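Local structure of glutathione S-transferase domain (Xanthobacter autotrophicus, 4HZ2) at residues B[23-28]-B[35-40]; B[91-96]-B[111-116]; B[185-190]-B[205-210]. The protein binds glutathione and probably acts as a transferase that attaches it to other molecules. One frame throughout, in Å; residues are numbered along the deposited sequence.

Contact 1 of 3, residues B[23-28]-B[35-40]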
loop_
_atom_site.group_PDB
_atom_site.type_symbol
_atom_site.label_atom_id
_atom_site.label_comp_id
_atom_site.label_asym_id
_atom_site.label_seq_id
_atom_site.Cartn_x
_atom_site.Cartn_y
_atom_site.Cartn_z
ATOM N N MET B 23 -16.249 11.003 17.852
ATOM C CA MET B 23 -15.164 10.550 16.960
ATOM C C MET B 23 -13.923 11.447 17.032
ATOM O O MET B 23 -14.051 12.668 17.099
ATOM C CB MET B 23 -15.693 10.469 15.529
ATOM C CG MET B 23 -14.779 9.784 14.536
ATOM S SD MET B 23 -15.518 9.730 12.889
ATOM C CE MET B 23 -16.803 8.501 13.067
ATOM N N ARG B 24 -12.732 10.839 17.016
ATOM C CA ARG B 24 -11.458 11.573 17.130
ATOM C C ARG B 24 -10.530 11.192 15.995
ATOM O O ARG B 24 -10.484 10.035 15.605
ATOM C CB ARG B 24 -10.742 11.253 18.463
ATOM C CG ARG B 24 -11.166 12.101 19.650
ATOM C CD ARG B 24 -10.605 11.577 20.971
ATOM N NE ARG B 24 -11.486 10.576 21.563
ATOM C CZ ARG B 24 -11.104 9.354 21.923
ATOM N NH1 ARG B 24 -9.839 8.980 21.781
ATOM N NH2 ARG B 24 -11.982 8.508 22.444
ATOM N N ILE B 25 -9.809 12.156 15.430
ATOM C CA ILE B 25 -8.699 11.824 14.521
ATOM C C ILE B 25 -7.394 12.199 15.229
ATOM O O ILE B 25 -7.187 13.369 15.605
ATOM C CB ILE B 25 -8.721 12.590 13.180
ATOM C CG1 ILE B 25 -10.049 12.437 12.448
ATOM C CG2 ILE B 25 -7.565 12.153 12.267
ATOM C CD1 ILE B 25 -10.092 13.209 11.127
ATOM N N TYR B 26 -6.521 11.214 15.410
ATOM C CA TYR B 26 -5.144 11.490 15.838
ATOM C C TYR B 26 -4.335 11.739 14.584
ATOM O O TYR B 26 -4.258 10.858 13.720
ATOM C CB TYR B 26 -4.568 10.301 16.607
ATOM C CG TYR B 26 -5.263 10.096 17.929
ATOM C CD1 TYR B 26 -6.527 9.496 17.997
ATOM C CD2 TYR B 26 -4.663 10.513 19.109
ATOM C CE1 TYR B 26 -7.170 9.339 19.215
ATOM C CE2 TYR B 26 -5.291 10.358 20.324
ATOM C CZ TYR B 26 -6.539 9.772 20.370
ATOM O OH TYR B 26 -7.125 9.631 21.597
ATOM N N GLY B 27 -3.745 12.933 14.485
ATOM C CA GLY B 27 -3.003 13.296 13.286
ATOM C C GLY B 27 -2.003 14.409 13.489
ATOM O O GLY B 27 -1.903 14.988 14.568
ATOM N N MET B 28 -1.252 14.701 12.429
ATOM C CA MET B 28 -0.254 15.754 12.424
ATOM C C MET B 28 -0.699 16.791 11.408
ATOM O O MET B 28 -0.959 16.460 10.256
ATOM C CB MET B 28 1.105 15.177 11.999
ATOM C CG MET B 28 1.686 14.188 12.986
ATOM S SD MET B 28 3.150 13.397 12.282
ATOM C CE MET B 28 3.467 12.144 13.528
ATOM N N TRP B 35 -4.730 14.310 6.194
ATOM C CA TRP B 35 -5.708 15.010 5.378
ATOM C C TRP B 35 -6.733 14.023 4.760
ATOM O O TRP B 35 -7.932 14.348 4.673
ATOM C CB TRP B 35 -5.011 15.869 4.294
ATOM C CG TRP B 35 -5.933 16.485 3.301
ATOM C CD1 TRP B 35 -6.473 17.756 3.335
ATOM C CD2 TRP B 35 -6.423 15.873 2.097
ATOM N NE1 TRP B 35 -7.284 17.953 2.234
ATOM C CE2 TRP B 35 -7.259 16.818 1.455
ATOM C CE3 TRP B 35 -6.251 14.608 1.507
ATOM C CZ2 TRP B 35 -7.910 16.541 0.248
ATOM C CZ3 TRP B 35 -6.901 14.334 0.304
ATOM C CH2 TRP B 35 -7.716 15.301 -0.312
ATOM N N LYS B 36 -6.273 12.847 4.298
ATOM C CA LYS B 36 -7.192 11.867 3.684
ATOM C C LYS B 36 -8.325 11.554 4.657
ATOM O O LYS B 36 -9.499 11.493 4.265
ATOM C CB LYS B 36 -6.507 10.540 3.339
ATOM C CG LYS B 36 -5.433 10.655 2.242
ATOM C CD LYS B 36 -4.586 9.394 2.202
ATOM C CE LYS B 36 -3.413 9.445 1.244
ATOM N NZ LYS B 36 -2.616 8.183 1.336
ATOM N N ALA B 37 -7.944 11.316 5.912
ATOM C CA ALA B 37 -8.920 10.912 6.920
ATOM C C ALA B 37 -9.893 12.064 7.192
ATOM O O ALA B 37 -11.118 11.861 7.176
ATOM C CB ALA B 37 -8.256 10.455 8.230
ATOM N N ALA B 38 -9.372 13.264 7.459
ATOM C CA ALA B 38 -10.254 14.403 7.719
ATOM C C ALA B 38 -11.166 14.673 6.515
ATOM O O ALA B 38 -12.377 14.961 6.672
ATOM C CB ALA B 38 -9.460 15.651 8.091
ATOM N N GLN B 39 -10.593 14.608 5.315
ATOM C CA GLN B 39 -11.355 14.943 4.137
ATOM C C GLN B 39 -12.502 13.971 3.883
ATOM O O GLN B 39 -13.618 14.402 3.549
ATOM C CB GLN B 39 -10.420 14.968 2.912
ATOM C CG GLN B 39 -11.087 15.397 1.615
ATOM C CD GLN B 39 -11.538 16.858 1.657
ATOM O OE1 GLN B 39 -10.764 17.803 1.355
ATOM N NE2 GLN B 39 -12.789 17.058 2.026
ATOM N N ILE B 40 -12.264 12.658 4.020
ATOM C CA ILE B 40 -13.376 11.725 3.788
ATOM C C ILE B 40 -14.424 11.808 4.911
ATOM O O ILE B 40 -15.615 11.648 4.655
ATOM C CB ILE B 40 -12.896 10.265 3.600
ATOM C CG1 ILE B 40 -13.990 9.413 2.979
ATOM C CG2 ILE B 40 -12.349 9.686 4.899
ATOM C CD1 ILE B 40 -14.386 9.859 1.583
#
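Ile25 meets Ala37 and Ala38 inside the beta-alpha-beta unit that opens the thioredoxin-like domain of glutathione S-transferases: strand 24-27 packs its inner face against helix 32-43, which carries the chain across to strand 49-52. Along the strand, Arg24 comes first and works on the side turned from the helix, where its NH1 makes a weak hydrogen bond to Tyr26 OH (2.8 Å), meeting the phenol in plane at its edge. Ile25 follows, directed at the helix. Its CG1 branch lies beside the backbone N (chi1 -54°) and runs on extended, chi2 179°, which carries CD1 out to the helix backbone. Tyr26 returns to the far face, and its side chain touches Val51 and Val78 of the flanking strands. Met28, just past the strand, reaches the bound glutathione. On the helix, Ala37 also rests on Val77 of the neighbouring strand 76-78. Two alanines give the helix a low surface here, so a single methyl group spans the interface, and no hydrogen bond crosses it. Ile25 CD1 stands 4.4 Å from Ala37 CB and 3.9 Å from Ala38 CB, but its closest approach is to the backbone, 3.6 Å from Ala38 CA.

Contact 2 of 3, residues B[91-96]-B[111-116]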
loop_
_atom_site.group_PDB
_atom_site.type_symbol
_atom_site.label_atom_id
_atom_site.label_comp_id
_atom_site.label_asym_id
_atom_site.label_seq_id
_atom_site.Cartn_x
_atom_site.Cartn_y
_atom_site.Cartn_z
ATOM N N ILE B 91 -8.855 3.856 5.936
ATOM C CA ILE B 91 -9.848 4.827 6.464
ATOM C C ILE B 91 -10.697 5.401 5.310
ATOM O O ILE B 91 -11.917 5.562 5.412
ATOM C CB ILE B 91 -9.147 5.938 7.258
ATOM C CG1 ILE B 91 -8.579 5.341 8.553
ATOM C CG2 ILE B 91 -10.099 7.105 7.577
ATOM C CD1 ILE B 91 -7.491 6.172 9.211
ATOM N N LEU B 92 -10.063 5.677 4.165
ATOM C CA LEU B 92 -10.833 6.121 3.011
ATOM C C LEU B 92 -11.846 5.062 2.598
ATOM O O LEU B 92 -13.000 5.378 2.344
ATOM C CB LEU B 92 -9.923 6.384 1.800
ATOM C CG LEU B 92 -9.045 7.664 1.769
ATOM C CD1 LEU B 92 -8.030 7.682 0.605
ATOM C CD2 LEU B 92 -9.912 8.953 1.833
ATOM N N LEU B 93 -11.412 3.810 2.515
ATOM C CA LEU B 93 -12.310 2.712 2.150
ATOM C C LEU B 93 -13.419 2.517 3.166
ATOM O O LEU B 93 -14.520 2.143 2.806
ATOM C CB LEU B 93 -11.521 1.404 1.972
ATOM C CG LEU B 93 -10.675 1.307 0.695
ATOM C CD1 LEU B 93 -9.617 0.215 0.876
ATOM C CD2 LEU B 93 -11.606 0.987 -0.476
ATOM N N HIS B 94 -13.131 2.774 4.431
ATOM C CA HIS B 94 -14.116 2.442 5.460
ATOM C C HIS B 94 -15.297 3.415 5.412
ATOM O O HIS B 94 -16.491 3.009 5.457
ATOM C CB HIS B 94 -13.452 2.527 6.847
ATOM C CG HIS B 94 -14.395 2.242 7.967
ATOM N ND1 HIS B 94 -14.672 0.957 8.385
ATOM C CD2 HIS B 94 -15.155 3.069 8.736
ATOM C CE1 HIS B 94 -15.542 1.004 9.389
ATOM N NE2 HIS B 94 -15.867 2.270 9.607
ATOM N N PHE B 95 -14.965 4.707 5.385
ATOM C CA PHE B 95 -15.994 5.756 5.361
ATOM C C PHE B 95 -16.636 6.035 4.008
ATOM O O PHE B 95 -17.737 6.570 3.953
ATOM C CB PHE B 95 -15.465 7.037 5.996
ATOM C CG PHE B 95 -15.196 6.875 7.462
ATOM C CD1 PHE B 95 -13.899 6.644 7.909
ATOM C CD2 PHE B 95 -16.253 6.858 8.383
ATOM C CE1 PHE B 95 -13.631 6.445 9.245
ATOM C CE2 PHE B 95 -15.991 6.659 9.742
ATOM C CZ PHE B 95 -14.665 6.478 10.173
ATOM N N ALA B 96 -15.962 5.681 2.907
ATOM C CA ALA B 96 -16.549 5.931 1.606
ATOM C C ALA B 96 -17.531 4.845 1.194
ATOM O O ALA B 96 -18.328 5.033 0.271
ATOM C CB ALA B 96 -15.465 6.093 0.579
ATOM N N ARG B 111 -10.318 -1.020 -9.920
ATOM C CA ARG B 111 -9.478 0.090 -10.405
ATOM C C ARG B 111 -9.133 1.053 -9.277
ATOM O O ARG B 111 -7.992 1.542 -9.194
ATOM C CB ARG B 111 -10.115 0.843 -11.569
ATOM C CG ARG B 111 -10.276 -0.024 -12.805
ATOM C CD ARG B 111 -8.931 -0.530 -13.288
ATOM N NE ARG B 111 -9.060 -1.183 -14.590
ATOM C CZ ARG B 111 -8.292 -2.189 -14.990
ATOM N NH1 ARG B 111 -7.338 -2.629 -14.179
ATOM N NH2 ARG B 111 -8.481 -2.733 -16.198
ATOM N N VAL B 112 -10.113 1.316 -8.394
ATOM C CA VAL B 112 -9.831 2.138 -7.223
ATOM C C VAL B 112 -8.726 1.480 -6.359
ATOM O O VAL B 112 -7.759 2.132 -5.957
ATOM C CB VAL B 112 -11.084 2.394 -6.345
ATOM C CG1 VAL B 112 -10.655 2.993 -5.001
ATOM C CG2 VAL B 112 -12.061 3.318 -7.045
ATOM N N HIS B 113 -8.884 0.193 -6.027
ATOM C CA HIS B 113 -7.865 -0.510 -5.233
ATOM C C HIS B 113 -6.493 -0.377 -5.845
ATOM O O HIS B 113 -5.520 -0.161 -5.121
ATOM C CB HIS B 113 -8.198 -2.000 -5.067
ATOM C CG HIS B 113 -9.446 -2.244 -4.286
ATOM N ND1 HIS B 113 -10.252 -3.338 -4.502
ATOM C CD2 HIS B 113 -9.995 -1.572 -3.229
ATOM C CE1 HIS B 113 -11.264 -3.316 -3.640
ATOM N NE2 HIS B 113 -11.142 -2.249 -2.873
ATOM N N GLU B 114 -6.409 -0.558 -7.168
ATOM C CA GLU B 114 -5.105 -0.472 -7.857
ATOM C C GLU B 114 -4.425 0.866 -7.608
ATOM O O GLU B 114 -3.237 0.917 -7.276
ATOM C CB GLU B 114 -5.260 -0.727 -9.358
ATOM C CG GLU B 114 -5.702 -2.135 -9.669
ATOM C CD GLU B 114 -5.947 -2.329 -11.149
ATOM O OE1 GLU B 114 -6.036 -1.289 -11.857
ATOM O OE2 GLU B 114 -6.076 -3.495 -11.600
ATOM N N TRP B 115 -5.173 1.956 -7.755
ATOM C CA TRP B 115 -4.589 3.269 -7.496
ATOM C C TRP B 115 -4.195 3.435 -6.019
ATOM O O TRP B 115 -3.195 4.105 -5.719
ATOM C CB TRP B 115 -5.531 4.406 -7.926
ATOM C CG TRP B 115 -5.659 4.539 -9.377
ATOM C CD1 TRP B 115 -6.808 4.408 -10.130
ATOM C CD2 TRP B 115 -4.625 4.956 -10.292
ATOM N NE1 TRP B 115 -6.523 4.649 -11.473
ATOM C CE2 TRP B 115 -5.209 5.036 -11.577
ATOM C CE3 TRP B 115 -3.268 5.282 -10.144
ATOM C CZ2 TRP B 115 -4.465 5.356 -12.718
ATOM C CZ3 TRP B 115 -2.522 5.639 -11.295
ATOM C CH2 TRP B 115 -3.142 5.676 -12.560
ATOM N N LEU B 116 -4.974 2.861 -5.097
ATOM C CA LEU B 116 -4.614 3.016 -3.684
ATOM C C LEU B 116 -3.312 2.282 -3.359
ATOM O O LEU B 116 -2.517 2.779 -2.543
ATOM C CB LEU B 116 -5.737 2.477 -2.766
ATOM C CG LEU B 116 -7.104 3.155 -2.868
ATOM C CD1 LEU B 116 -8.092 2.488 -1.922
ATOM C CD2 LEU B 116 -6.993 4.652 -2.531
#
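Leu93 lies against Leu116 and His113, where helix 88-96 of the thioredoxin-like domain faces helix 107-137 of the all-helical domain, the interdomain seam of the glutathione S-transferase fold. The short segments run roughly antiparallel (152° between their directions), and their axes come no nearer than 12.4 Å, a spacing bridged by long side chains. From CB, which points at the opposite helix, Leu93 places CG beside its own backbone N (chi1 -74°), and this turn presents both methyls to the partner. CG itself is 3.9 Å from Leu116 CD1. Of the two branches, CD1 touches that same methyl, also at 3.9 Å, so Leu116 CD1 sits against the fork of the leucine. CD2 reaches back toward the start of the 111-116 segment, to the edge of the His113 imidazole, near the ring plane and 4.1 Å from NE2. A looser touch, Leu92 CD1 to Leu116 CD2 at 4.5 Å, continues the seam, and Ala182 of helix 178-187 lies against both of these leucines. The contact is itself part of the dimer interface: Leu93 and His113 each pack on the other's counterpart in the second subunit. An alanine in place of Leu93 would probably open a gap beside Leu116 CD1, strip that edge of His113 of its apolar neighbour and take away packing on His113 of the second subunit. With no hydrogen bond between the two segments, their direct contact is van der Waals packing of leucine methyls on each other and on an imidazole edge; charged pairing lies off this seam, where Glu114 OE1 takes Arg111 NH1 (3.0 Å) and also Arg86 of the second subunit.

Contact 3 of 3, residues B[185-190]-B[205-210]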
loop_
_atom_site.group_PDB
_atom_site.type_symbol
_atom_site.label_atom_id
_atom_site.label_comp_id
_atom_site.label_asym_id
_atom_site.label_seq_id
_atom_site.Cartn_x
_atom_site.Cartn_y
_atom_site.Cartn_z
ATOM N N ALA B 185 -3.922 13.936 -2.090
ATOM C CA ALA B 185 -3.437 14.291 -0.754
ATOM C C ALA B 185 -2.048 14.930 -0.798
ATOM O O ALA B 185 -1.849 16.016 -0.264
ATOM C CB ALA B 185 -3.446 13.048 0.149
ATOM N N TYR B 186 -1.076 14.243 -1.399
ATOM C CA TYR B 186 0.261 14.827 -1.537
ATOM C C TYR B 186 0.513 15.506 -2.874
ATOM O O TYR B 186 1.311 16.442 -2.945
ATOM C CB TYR B 186 1.346 13.774 -1.263
ATOM C CG TYR B 186 1.385 13.401 0.201
ATOM C CD1 TYR B 186 2.007 14.227 1.138
ATOM C CD2 TYR B 186 0.788 12.234 0.642
ATOM C CE1 TYR B 186 2.068 13.880 2.481
ATOM C CE2 TYR B 186 0.828 11.885 1.981
ATOM C CZ TYR B 186 1.462 12.718 2.889
ATOM O OH TYR B 186 1.498 12.370 4.224
ATOM N N THR B 187 -0.154 15.046 -3.935
ATOM C CA THR B 187 0.149 15.607 -5.264
ATOM C C THR B 187 -0.196 17.084 -5.301
ATOM O O THR B 187 0.514 17.873 -5.964
ATOM C CB THR B 187 -0.545 14.842 -6.414
ATOM O OG1 THR B 187 -0.211 13.450 -6.322
ATOM C CG2 THR B 187 -0.058 15.346 -7.780
ATOM N N HIS B 188 -1.266 17.495 -4.619
ATOM C CA HIS B 188 -1.646 18.928 -4.676
ATOM C C HIS B 188 -0.593 19.835 -4.049
ATOM O O HIS B 188 -0.545 21.025 -4.340
ATOM C CB HIS B 188 -3.067 19.223 -4.149
ATOM C CG HIS B 188 -3.190 19.381 -2.658
ATOM N ND1 HIS B 188 -3.162 18.305 -1.785
ATOM C CD2 HIS B 188 -3.448 20.480 -1.898
ATOM C CE1 HIS B 188 -3.379 18.742 -0.548
ATOM N NE2 HIS B 188 -3.544 20.059 -0.587
ATOM N N ARG B 189 0.279 19.250 -3.225
ATOM C CA ARG B 189 1.334 20.007 -2.577
ATOM C C ARG B 189 2.707 19.588 -3.136
ATOM O O ARG B 189 3.732 19.736 -2.474
ATOM C CB ARG B 189 1.273 19.809 -1.052
ATOM C CG ARG B 189 -0.063 20.230 -0.413
ATOM C CD ARG B 189 -0.485 21.652 -0.738
ATOM N NE ARG B 189 0.575 22.580 -0.369
ATOM C CZ ARG B 189 1.020 23.591 -1.119
ATOM N NH1 ARG B 189 0.460 23.885 -2.286
ATOM N NH2 ARG B 189 2.023 24.345 -0.680
ATOM N N ALA B 190 2.737 19.085 -4.361
ATOM C CA ALA B 190 3.971 18.527 -4.923
ATOM C C ALA B 190 5.088 19.578 -5.033
ATOM O O ALA B 190 6.279 19.229 -5.032
ATOM C CB ALA B 190 3.677 17.909 -6.283
ATOM N N ALA B 205 -3.997 19.713 -14.371
ATOM C CA ALA B 205 -5.399 19.962 -14.700
ATOM C C ALA B 205 -6.302 19.134 -13.785
ATOM O O ALA B 205 -7.400 19.581 -13.373
ATOM C CB ALA B 205 -5.670 19.681 -16.175
ATOM N N TRP B 206 -5.843 17.938 -13.444
ATOM C CA TRP B 206 -6.609 17.055 -12.567
ATOM C C TRP B 206 -6.577 17.620 -11.142
ATOM O O TRP B 206 -7.623 17.667 -10.464
ATOM C CB TRP B 206 -6.033 15.631 -12.631
ATOM C CG TRP B 206 -6.423 14.740 -11.530
ATOM C CD1 TRP B 206 -7.558 13.982 -11.448
ATOM C CD2 TRP B 206 -5.639 14.447 -10.371
ATOM N NE1 TRP B 206 -7.548 13.251 -10.255
ATOM C CE2 TRP B 206 -6.376 13.517 -9.584
ATOM C CE3 TRP B 206 -4.395 14.895 -9.907
ATOM C CZ2 TRP B 206 -5.892 13.019 -8.350
ATOM C CZ3 TRP B 206 -3.905 14.401 -8.677
ATOM C CH2 TRP B 206 -4.653 13.470 -7.913
ATOM N N VAL B 207 -5.409 18.089 -10.691
ATOM C CA VAL B 207 -5.334 18.734 -9.382
ATOM C C VAL B 207 -6.373 19.869 -9.291
ATOM O O VAL B 207 -7.141 19.945 -8.320
ATOM C CB VAL B 207 -3.922 19.263 -9.038
ATOM C CG1 VAL B 207 -3.988 20.220 -7.835
ATOM C CG2 VAL B 207 -2.946 18.104 -8.805
ATOM N N ASP B 208 -6.463 20.704 -10.328
ATOM C CA ASP B 208 -7.424 21.815 -10.299
ATOM C C ASP B 208 -8.875 21.329 -10.275
ATOM O O ASP B 208 -9.734 21.916 -9.598
ATOM C CB ASP B 208 -7.200 22.782 -11.463
ATOM C CG ASP B 208 -5.859 23.512 -11.368
ATOM O OD1 ASP B 208 -5.315 23.646 -10.252
ATOM O OD2 ASP B 208 -5.338 23.956 -12.418
ATOM N N ARG B 209 -9.156 20.270 -11.032
ATOM C CA ARG B 209 -10.492 19.666 -11.129
ATOM C C ARG B 209 -10.910 19.122 -9.775
ATOM O O ARG B 209 -12.043 19.331 -9.316
ATOM C CB ARG B 209 -10.411 18.529 -12.177
ATOM C CG ARG B 209 -11.663 17.815 -12.602
ATOM C CD ARG B 209 -11.274 16.800 -13.678
ATOM N NE ARG B 209 -10.678 17.463 -14.838
ATOM C CZ ARG B 209 -9.518 17.145 -15.413
ATOM N NH1 ARG B 209 -8.779 16.117 -14.999
ATOM N NH2 ARG B 209 -9.103 17.859 -16.455
ATOM N N VAL B 210 -9.991 18.424 -9.114
ATOM C CA VAL B 210 -10.317 17.865 -7.801
ATOM C C VAL B 210 -10.503 19.006 -6.801
ATOM O O VAL B 210 -11.471 19.005 -6.018
ATOM C CB VAL B 210 -9.248 16.858 -7.299
ATOM C CG1 VAL B 210 -9.526 16.479 -5.847
ATOM C CG2 VAL B 210 -9.226 15.620 -8.191
#
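Thr187 and His188 pack against Trp206 and Val207 in the all-helical C-terminal domain of the glutathione S-transferase fold, where residues 185-190, on helix 178-187 and the turn that follows, meet helix 201-211. The first shell is made of carbon atoms. Thr187 CG2 points between two partners: it stands at the edge of the indole, near the ring plane and 4.1 Å from Trp206 CZ3, and it is equally far from Val207 CG2. The threonine crosses the indole at about a right angle. Next to it, Val207 sends its other methyl, CG1, to His188 CB at 3.9 Å, so the valine straddles two consecutive residues of the opposite segment. The imidazole itself leads away from helix 201-211, because CG is lodged between the backbone N and the carbonyl carbon (chi1 84°).

The second shell fixes these groups through their polar ends. Thr187 turns its methyl to the interface and its OG1 back to Leu183 O, a hydrogen bond inside its own helix. His188 is held at both nitrogens, ND1 by Phe184 O and NE2 by the backbone N of Ile219, while the Phe184 ring stacks on the imidazole and Arg189 CG lies over the centre of one of its faces. Trp206 is anchored by a hydrogen bond from NE1 to Asp180 OD1, and Met161 of helix 144-165 touches both Trp206 and Thr187. In the type I turn from Thr187 to Ala190, Ala190 N is bonded to Thr187 O at 3.0 Å. One residue before Thr187, Tyr186 touches the bound glutathione, and its OH is hydrogen-bonded to Asn33 N. Val210 CG2 sits 3.5 Å above one face of the Trp206 indole, offset toward the rim.

How the contacts relate
Contacts 1 and 2 adjoin where helix 32-43 packs on helix 88-96: Ile40 CB lies 3.7 Å from Leu92 CD2, and Ala37 CB 3.9 Å from Ile91 CG2, although the centres of the two contacts are 15 Å apart. Contact 3 reaches contact 1 from the helical domain, with Ala185 CB 3.5 Å from Trp35 CE3, whereas contacts 2 and 3 do not touch, their nearest atoms being about 7 Å apart. Contacts 1 and 3 each hold a residue that touches bound glutathione, Met28 and Tyr186, though the side chain of His188 is about 13 Å from it. Contact 2 has no pocket residue, yet its Leu92, like Ala37, has its side chain about 8 Å from the ligand.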